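UL144 (Macacine herpesvirus 1, PDB 6NYP) probably acts as a viral mimic of the TNF-receptor-family protein HVEM, binding the inhibitory lymphocyte receptor BTLA through its first cysteine-rich domain. Local coordinates at residues P16-G21 and T32-T37; G21-G26 and T37-G42; T55-T60 and T73-K78. All blocks are in the same frame, centred on the assembly; numbering follows the deposited sequence.

From the N terminus, the first six cysteines build one cysteine-rich unit and the next six a second. Contact 1 comes first and closes a loop by tying 16-21 to the strand 34-38. Contact 2 follows directly: it shares Gly21 and Thr37 with contact 1 and pairs strand 22-26 with the end of strand 34-38. The two cross along the chain, and their centres are about 9 Å apart. Contact 2 also leads into the second unit through Cys39. Contact 3 lies further along, in series with both. It closes the loop from 55-60 to 73-78 at the C-terminal end, its centre about 32 Å from that of contact 1.

Contact 1: residues P16-G21 and T32-T37; sequences PPCKQG and TSTTCT
The backbones of Pro16-Gly21 and Thr34-Thr37 run in nearly the same direction, 9° apart, and come closest at Cys18 and Cys36, whose CA atoms are 5.8 Å apart. No backbone hydrogen bond joins the two segments. A disulfide does, and it is the link between the fourth and sixth cysteines of a TNF-receptor-type cysteine-rich domain. Cys18 SG and Cys36 SG are bonded at 2.0 Å, with a chi3 of -86°, so the twist of the bridge is near perpendicular. Both CB atoms point toward the opposite segment.

The second tie is polar. The hydroxyl of Thr34 donates a hydrogen bond to the backbone carbonyl of Pro16, with OG1 to O at 3.0 Å. It approaches in the carbonyl plane and uses a lone pair of the oxygen. With OG1 anti to the carbonyl carbon (chi1 -47°), the hydroxyl turns toward the Pro16 carbonyl. Thr34 OG1 also lies beside the Pro16 ring, 3.4 Å from Pro16 CD. The two side chains pass alongside each other, pointing opposite ways.

Leu10 and Cys28 also touch Thr34, and Val24 of strand 22-26 covers Cys18. Residues 34-37 pair antiparallel with a strand of the other protein chain, so the sheet continues across that interface. The disulfide therefore fastens the loop 16-21 to a strand that takes part in binding. Between the two ties, the Thr34 methyl CG2 sits anti to the backbone N and comes to 4.3 Å from Cys18 SG.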
loop_
_atom_site.group_PDB
_atom_site.type_symbol
_atom_site.label_atom_id
_atom_site.label_comp_id
_atom_site.label_asym_id
_atom_site.label_seq_id
_atom_site.Cartn_x
_atom_site.Cartn_y
_atom_site.Cartn_z
ATOM N N PRO F 16 0.953 6.664 -3.375
ATOM C CA PRO F 16 0.065 5.570 -2.986
ATOM C C PRO F 16 -0.718 5.923 -1.724
ATOM O O PRO F 16 -0.172 6.525 -0.804
ATOM C CB PRO F 16 1.011 4.399 -2.690
ATOM C CG PRO F 16 2.280 4.729 -3.452
ATOM C CD PRO F 16 2.356 6.241 -3.489
ATOM N N PRO F 17 -2.012 5.554 -1.628
ATOM C CA PRO F 17 -2.784 5.809 -0.416
ATOM C C PRO F 17 -2.404 4.835 0.707
ATOM O O PRO F 17 -1.654 3.904 0.451
ATOM C CB PRO F 17 -4.226 5.622 -0.899
ATOM C CG PRO F 17 -4.120 4.590 -1.999
ATOM C CD PRO F 17 -2.797 4.883 -2.674
ATOM N N CYS F 18 -2.930 5.077 1.910
ATOM C CA CYS F 18 -2.857 4.146 3.067
ATOM C C CYS F 18 -4.116 3.270 3.090
ATOM O O CYS F 18 -5.159 3.706 2.551
ATOM C CB CYS F 18 -2.723 4.921 4.373
ATOM S SG CYS F 18 -1.150 5.805 4.552
ATOM N N LYS F 19 -4.028 2.083 3.696
ATOM C CA LYS F 19 -5.201 1.200 3.953
ATOM C C LYS F 19 -6.066 1.832 5.057
ATOM O O LYS F 19 -5.570 2.739 5.753
ATOM C CB LYS F 19 -4.749 -0.221 4.304
ATOM C CG LYS F 19 -4.036 -0.965 3.184
ATOM C CD LYS F 19 -3.751 -2.420 3.505
ATOM C CE LYS F 19 -3.392 -3.243 2.284
ATOM N NZ LYS F 19 -2.038 -2.936 1.760
ATOM N N GLN F 20 -7.295 1.344 5.217
ATOM C CA GLN F 20 -8.414 2.021 5.931
ATOM C C GLN F 20 -8.008 2.506 7.331
ATOM O O GLN F 20 -8.260 3.696 7.634
ATOM C CB GLN F 20 -9.613 1.075 6.006
ATOM C CG GLN F 20 -10.297 0.883 4.661
ATOM C CD GLN F 20 -11.769 0.612 4.831
ATOM O OE1 GLN F 20 -12.166 -0.314 5.534
ATOM N NE2 GLN F 20 -12.581 1.449 4.205
ATOM N N GLY F 21 -7.414 1.640 8.156
ATOM C CA GLY F 21 -7.156 1.939 9.581
ATOM C C GLY F 21 -5.868 2.706 9.828
ATOM O O GLY F 21 -5.426 2.726 10.980
ATOM N N THR F 32 10.250 6.781 -3.950
ATOM C CA THR F 32 10.072 6.107 -2.632
ATOM C C THR F 32 8.594 5.950 -2.265
ATOM O O THR F 32 7.743 6.654 -2.831
ATOM C CB THR F 32 10.771 6.860 -1.495
ATOM O OG1 THR F 32 10.232 8.182 -1.437
ATOM C CG2 THR F 32 12.274 6.881 -1.663
ATOM N N SER F 33 8.350 5.055 -1.310
ATOM C CA SER F 33 7.026 4.628 -0.788
ATOM C C SER F 33 6.446 5.663 0.181
ATOM O O SER F 33 7.211 6.475 0.723
ATOM C CB SER F 33 7.180 3.295 -0.113
ATOM O OG SER F 33 8.472 3.190 0.471
ATOM N N THR F 34 5.131 5.602 0.385
ATOM C CA THR F 34 4.390 6.263 1.489
ATOM C C THR F 34 4.529 5.393 2.741
ATOM O O THR F 34 4.481 4.164 2.585
ATOM C CB THR F 34 2.897 6.368 1.155
ATOM O OG1 THR F 34 2.727 6.855 -0.180
ATOM C CG2 THR F 34 2.133 7.242 2.123
ATOM N N THR F 35 4.717 5.992 3.917
ATOM C CA THR F 35 4.721 5.280 5.226
ATOM C C THR F 35 3.378 5.550 5.913
ATOM O O THR F 35 2.975 6.740 5.993
ATOM C CB THR F 35 5.921 5.688 6.092
ATOM O OG1 THR F 35 7.110 5.576 5.310
ATOM C CG2 THR F 35 6.070 4.847 7.336
ATOM N N CYS F 36 2.688 4.485 6.328
ATOM C CA CYS F 36 1.375 4.533 7.025
ATOM C C CYS F 36 1.519 3.909 8.413
ATOM O O CYS F 36 2.301 2.948 8.540
ATOM C CB CYS F 36 0.312 3.784 6.236
ATOM S SG CYS F 36 0.250 4.314 4.509
ATOM N N THR F 37 0.822 4.447 9.413
ATOM C CA THR F 37 0.800 3.894 10.793
ATOM C C THR F 37 -0.656 3.657 11.212
ATOM O O THR F 37 -1.522 4.486 10.857
ATOM C CB THR F 37 1.590 4.777 11.771
ATOM O OG1 THR F 37 2.904 4.974 11.247
ATOM C CG2 THR F 37 1.708 4.167 13.151
#

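Contact 2: residues G21-G26 and T37-G42; sequences GYRVTG and TLCPSG
Arg23 and Thr37 form an antiparallel hydrogen-bonded pair. Arg23 N donates to Thr37 O at 2.9 Å, and Thr37 N returns a bond to Arg23 O at 2.9 Å. Both are fairly straight, with N-H...O angles of 161° and 163°. Next to them, Tyr22 and Leu38 form a non-hydrogen-bonded pair. One residue further out, beyond the regular pairing, Cys39 N donates to Gly21 O at 2.9 Å.

The side chains divide between the two faces of this hairpin. On the face of Tyr22 and Leu38, Leu38 CD1 lies over the phenol ring in a CH-pi contact, 4.1 Å from the ring centroid and shifted toward the rim. Leu38 CG is anti to the backbone N (chi1 -165°), which extends the branch toward the ring. CD1 also reaches Gly21 O, at 3.6 Å. On the other face, Thr25 OG1 donates to Thr37 OG1 at 2.8 Å. Arg23 stays on this face too, with its NE 4.4 Å from Thr37 CB.

Further out, Thr25 and Gly26 both face Thr35, which makes a classic beta bulge and probably helps bring Thr25 to Thr37. Cys39 is held by a disulfide to Cys51, and Arg23 touches Cys51. Tyr22 and Leu38 also pack on side chains of the other protein chain.

The chemistry is mixed: backbone bonds hold the strands together, while an aliphatic-aromatic pair and a hydroxyl pair occupy opposite faces. Thr37 joins the hairpin to the binding interface: its OG1 is hydrogen-bonded both to Thr25 OG1 within the hairpin and to a polar side chain of the other protein chain.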
loop_
_atom_site.group_PDB
_atom_site.type_symbol
_atom_site.label_atom_id
_atom_site.label_comp_id
_atom_site.label_asym_id
_atom_site.label_seq_id
_atom_site.Cartn_x
_atom_site.Cartn_y
_atom_site.Cartn_z
ATOM N N GLY F 21 -7.414 1.640 8.156
ATOM C CA GLY F 21 -7.156 1.939 9.581
ATOM C C GLY F 21 -5.868 2.706 9.828
ATOM O O GLY F 21 -5.426 2.726 10.980
ATOM N N TYR F 22 -5.296 3.331 8.798
ATOM C CA TYR F 22 -3.920 3.889 8.817
ATOM C C TYR F 22 -3.933 5.365 8.406
ATOM O O TYR F 22 -4.770 5.750 7.568
ATOM C CB TYR F 22 -3.024 3.088 7.875
ATOM C CG TYR F 22 -2.794 1.653 8.267
ATOM C CD1 TYR F 22 -3.741 0.674 8.021
ATOM C CD2 TYR F 22 -1.589 1.265 8.831
ATOM C CE1 TYR F 22 -3.509 -0.655 8.339
ATOM C CE2 TYR F 22 -1.353 -0.055 9.182
ATOM C CZ TYR F 22 -2.314 -1.019 8.935
ATOM O OH TYR F 22 -2.072 -2.316 9.284
ATOM N N ARG F 23 -3.030 6.155 8.999
ATOM C CA ARG F 23 -2.748 7.568 8.629
ATOM C C ARG F 23 -1.339 7.637 8.023
ATOM O O ARG F 23 -0.493 6.761 8.377
ATOM C CB ARG F 23 -2.847 8.475 9.862
ATOM C CG ARG F 23 -1.575 8.488 10.699
ATOM C CD ARG F 23 -1.718 8.546 12.201
ATOM N NE ARG F 23 -0.389 8.601 12.796
ATOM C CZ ARG F 23 -0.118 8.596 14.099
ATOM N NH1 ARG F 23 -1.096 8.557 14.989
ATOM N NH2 ARG F 23 1.140 8.639 14.510
ATOM N N VAL F 24 -1.093 8.641 7.172
ATOM C CA VAL F 24 0.236 8.900 6.541
ATOM C C VAL F 24 1.201 9.413 7.621
ATOM O O VAL F 24 0.918 10.471 8.220
ATOM C CB VAL F 24 0.118 9.899 5.371
ATOM C CG1 VAL F 24 1.479 10.324 4.827
ATOM C CG2 VAL F 24 -0.762 9.367 4.251
ATOM N N THR F 25 2.279 8.663 7.868
ATOM C CA THR F 25 3.364 8.945 8.847
ATOM C C THR F 25 4.616 9.431 8.100
ATOM O O THR F 25 5.506 9.995 8.755
ATOM C CB THR F 25 3.625 7.682 9.683
ATOM O OG1 THR F 25 2.613 7.673 10.685
ATOM C CG2 THR F 25 4.992 7.608 10.328
ATOM N N GLY F 26 4.696 9.179 6.791
ATOM C CA GLY F 26 5.783 9.642 5.911
ATOM C C GLY F 26 5.293 9.805 4.485
ATOM O O GLY F 26 4.666 8.855 3.957
ATOM N N THR F 37 0.822 4.447 9.413
ATOM C CA THR F 37 0.800 3.894 10.793
ATOM C C THR F 37 -0.656 3.657 11.212
ATOM O O THR F 37 -1.522 4.486 10.857
ATOM C CB THR F 37 1.590 4.777 11.771
ATOM O OG1 THR F 37 2.904 4.974 11.247
ATOM C CG2 THR F 37 1.708 4.167 13.151
ATOM N N LEU F 38 -0.896 2.523 11.873
ATOM C CA LEU F 38 -2.195 2.094 12.454
ATOM C C LEU F 38 -2.712 3.150 13.435
ATOM O O LEU F 38 -2.033 3.399 14.435
ATOM C CB LEU F 38 -1.966 0.746 13.149
ATOM C CG LEU F 38 -3.208 -0.064 13.522
ATOM C CD1 LEU F 38 -4.097 -0.334 12.313
ATOM C CD2 LEU F 38 -2.793 -1.373 14.184
ATOM N N CYS F 39 -3.876 3.739 13.154
ATOM C CA CYS F 39 -4.686 4.487 14.155
ATOM C C CYS F 39 -5.100 3.513 15.254
ATOM O O CYS F 39 -5.685 2.478 14.956
ATOM C CB CYS F 39 -5.922 5.133 13.535
ATOM S SG CYS F 39 -5.615 6.730 12.736
ATOM N N PRO F 40 -4.798 3.787 16.545
ATOM C CA PRO F 40 -5.101 2.837 17.620
ATOM C C PRO F 40 -6.610 2.726 17.900
ATOM O O PRO F 40 -7.346 3.645 17.553
ATOM C CB PRO F 40 -4.350 3.406 18.832
ATOM C CG PRO F 40 -4.271 4.892 18.550
ATOM C CD PRO F 40 -4.179 5.026 17.044
ATOM N N SER F 41 -7.035 1.622 18.523
ATOM C CA SER F 41 -8.456 1.332 18.854
ATOM C C SER F 41 -9.054 2.498 19.652
ATOM O O SER F 41 -8.379 2.991 20.576
ATOM C CB SER F 41 -8.603 0.032 19.594
ATOM O OG SER F 41 -9.974 -0.329 19.659
ATOM N N GLY F 42 -10.265 2.930 19.283
ATOM C CA GLY F 42 -10.980 4.065 19.897
ATOM C C GLY F 42 -10.692 5.379 19.186
ATOM O O GLY F 42 -11.102 6.444 19.718
#

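Contact 3: residues T55-T60 and T73-K78; sequences TECQDT and TVCASK
Thr73 OG1 donates a hydrogen bond to the backbone oxygen Thr55 O at 2.8 Å. The hydroxyl sits well above the carbonyl plane, 48° out of it, and does not meet a lone pair. Chi1 of 61° sets Thr73 OG1 between its backbone N and carbonyl carbon and turns it to Thr55 O. The hydroxyl of Thr55 is also close, with Thr55 OG1 2.9 Å from Thr73 OG1. Thr55 OG1 is hydrogen-bonded to Asn72 OD1. The two threonine side chains meet at an angle, and Thr73 CG2 also lies near Thr55 O.

Two residues on along each segment, the covalent link follows. Cys57 SG and Cys75 SG are joined at 2.0 Å, with a chi3 of -82°, close to perpendicular. This is the fourth-to-sixth disulfide of the second cysteine-rich unit. As at Thr34 and Cys36, a threonine-to-carbonyl hydrogen bond sits two residues from the disulfide. Cys57 SG is also 3.8 Å from Val74 O. The segments run in almost the same direction here, with the CA atoms of Cys57 and Cys75 5.6 Å apart.

At the far end, the Lys78 chain folds back, bent at its second, third and fourth torsions. Its methylene CD rests 3.6 Å from Thr60 C, and CE lies against the carbonyl of Asp59. The packing here is by the aliphatic part of the lysine.

The contact lies at the surface and no other protein chain of the assembly touches it. Strand 74-76 pairs antiparallel with strand 62-65, with backbone hydrogen bonds from Val74 to Ile64 and Arg65, and between Ala76 and Val62. The Cys57-Cys75 disulfide and the Thr73-Thr55 hydrogen bond pin the loop 55-60, which leads from strand 51-53 to strand 62-65, beside this two-stranded sheet.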
loop_
_atom_site.group_PDB
_atom_site.type_symbol
_atom_site.label_atom_id
_atom_site.label_comp_id
_atom_site.label_asym_id
_atom_site.label_seq_id
_atom_site.Cartn_x
_atom_site.Cartn_y
_atom_site.Cartn_z
ATOM N N THR F 55 -15.968 10.040 19.344
ATOM C CA THR F 55 -16.907 10.747 20.253
ATOM C C THR F 55 -17.877 9.720 20.847
ATOM O O THR F 55 -18.217 8.758 20.146
ATOM C CB THR F 55 -17.629 11.907 19.552
ATOM O OG1 THR F 55 -18.440 11.375 18.506
ATOM C CG2 THR F 55 -16.671 12.947 19.012
ATOM N N GLU F 56 -18.301 9.931 22.093
ATOM C CA GLU F 56 -19.276 9.067 22.813
ATOM C C GLU F 56 -20.657 9.734 22.792
ATOM O O GLU F 56 -20.770 10.869 23.306
ATOM C CB GLU F 56 -18.811 8.833 24.253
ATOM C CG GLU F 56 -17.366 8.369 24.398
ATOM C CD GLU F 56 -17.140 6.975 24.961
ATOM O OE1 GLU F 56 -15.975 6.649 25.243
ATOM O OE2 GLU F 56 -18.124 6.222 25.120
ATOM N N CYS F 57 -21.670 9.062 22.233
ATOM C CA CYS F 57 -23.100 9.480 22.313
ATOM C C CYS F 57 -23.564 9.350 23.774
ATOM O O CYS F 57 -23.534 8.221 24.302
ATOM C CB CYS F 57 -24.011 8.649 21.411
ATOM S SG CYS F 57 -23.529 8.569 19.665
ATOM N N GLN F 58 -23.956 10.464 24.399
ATOM C CA GLN F 58 -24.297 10.552 25.844
ATOM C C GLN F 58 -25.595 9.780 26.130
ATOM O O GLN F 58 -26.198 9.259 25.169
ATOM C CB GLN F 58 -24.404 12.023 26.234
ATOM C CG GLN F 58 -25.533 12.764 25.529
ATOM C CD GLN F 58 -25.167 14.185 25.175
ATOM O OE1 GLN F 58 -24.077 14.461 24.679
ATOM N NE2 GLN F 58 -26.088 15.104 25.419
ATOM N N ASP F 59 -25.997 9.724 27.403
ATOM C CA ASP F 59 -27.199 8.999 27.907
ATOM C C ASP F 59 -28.479 9.544 27.250
ATOM O O ASP F 59 -29.408 8.732 27.055
ATOM C CB ASP F 59 -27.280 9.033 29.437
ATOM C CG ASP F 59 -26.984 10.383 30.074
ATOM O OD1 ASP F 59 -26.815 11.366 29.321
ATOM O OD2 ASP F 59 -26.908 10.435 31.313
ATOM N N THR F 60 -28.534 10.843 26.921
ATOM C CA THR F 60 -29.706 11.514 26.276
ATOM C C THR F 60 -29.610 11.420 24.742
ATOM O O THR F 60 -30.099 12.344 24.053
ATOM C CB THR F 60 -29.850 12.966 26.756
ATOM O OG1 THR F 60 -31.029 13.521 26.170
ATOM C CG2 THR F 60 -28.669 13.847 26.413
ATOM N N THR F 73 -18.506 8.252 15.242
ATOM C CA THR F 73 -19.857 7.799 15.682
ATOM C C THR F 73 -20.904 8.799 15.177
ATOM O O THR F 73 -20.560 9.984 15.015
ATOM C CB THR F 73 -19.975 7.655 17.207
ATOM O OG1 THR F 73 -19.727 8.933 17.794
ATOM C CG2 THR F 73 -19.019 6.652 17.811
ATOM N N VAL F 74 -22.124 8.328 14.916
ATOM C CA VAL F 74 -23.297 9.189 14.588
ATOM C C VAL F 74 -24.284 9.066 15.748
ATOM O O VAL F 74 -24.600 7.919 16.120
ATOM C CB VAL F 74 -23.947 8.802 13.244
ATOM C CG1 VAL F 74 -25.073 9.758 12.872
ATOM C CG2 VAL F 74 -22.918 8.719 12.126
ATOM N N CYS F 75 -24.713 10.206 16.303
ATOM C CA CYS F 75 -25.663 10.300 17.444
ATOM C C CYS F 75 -26.939 11.024 17.002
ATOM O O CYS F 75 -26.847 11.918 16.136
ATOM C CB CYS F 75 -25.044 11.036 18.627
ATOM S SG CYS F 75 -23.359 10.495 19.015
ATOM N N ALA F 76 -28.080 10.630 17.573
ATOM C CA ALA F 76 -29.387 11.319 17.458
ATOM C C ALA F 76 -30.139 11.193 18.788
ATOM O O ALA F 76 -29.855 10.240 19.553
ATOM C CB ALA F 76 -30.179 10.741 16.310
ATOM N N SER F 77 -31.067 12.122 19.047
ATOM C CA SER F 77 -31.975 12.131 20.225
ATOM C C SER F 77 -32.981 10.975 20.115
ATOM O O SER F 77 -33.378 10.643 18.980
ATOM C CB SER F 77 -32.676 13.463 20.347
ATOM O OG SER F 77 -31.761 14.534 20.169
ATOM N N LYS F 78 -33.385 10.398 21.252
ATOM C CA LYS F 78 -34.395 9.303 21.338
ATOM C C LYS F 78 -35.802 9.913 21.386
ATOM O O LYS F 78 -36.557 9.878 20.411
ATOM C CB LYS F 78 -34.151 8.410 22.561
ATOM C CG LYS F 78 -34.000 9.136 23.893
ATOM C CD LYS F 78 -32.558 9.366 24.313
ATOM C CE LYS F 78 -32.018 8.306 25.251
ATOM N NZ LYS F 78 -32.209 6.936 24.719
#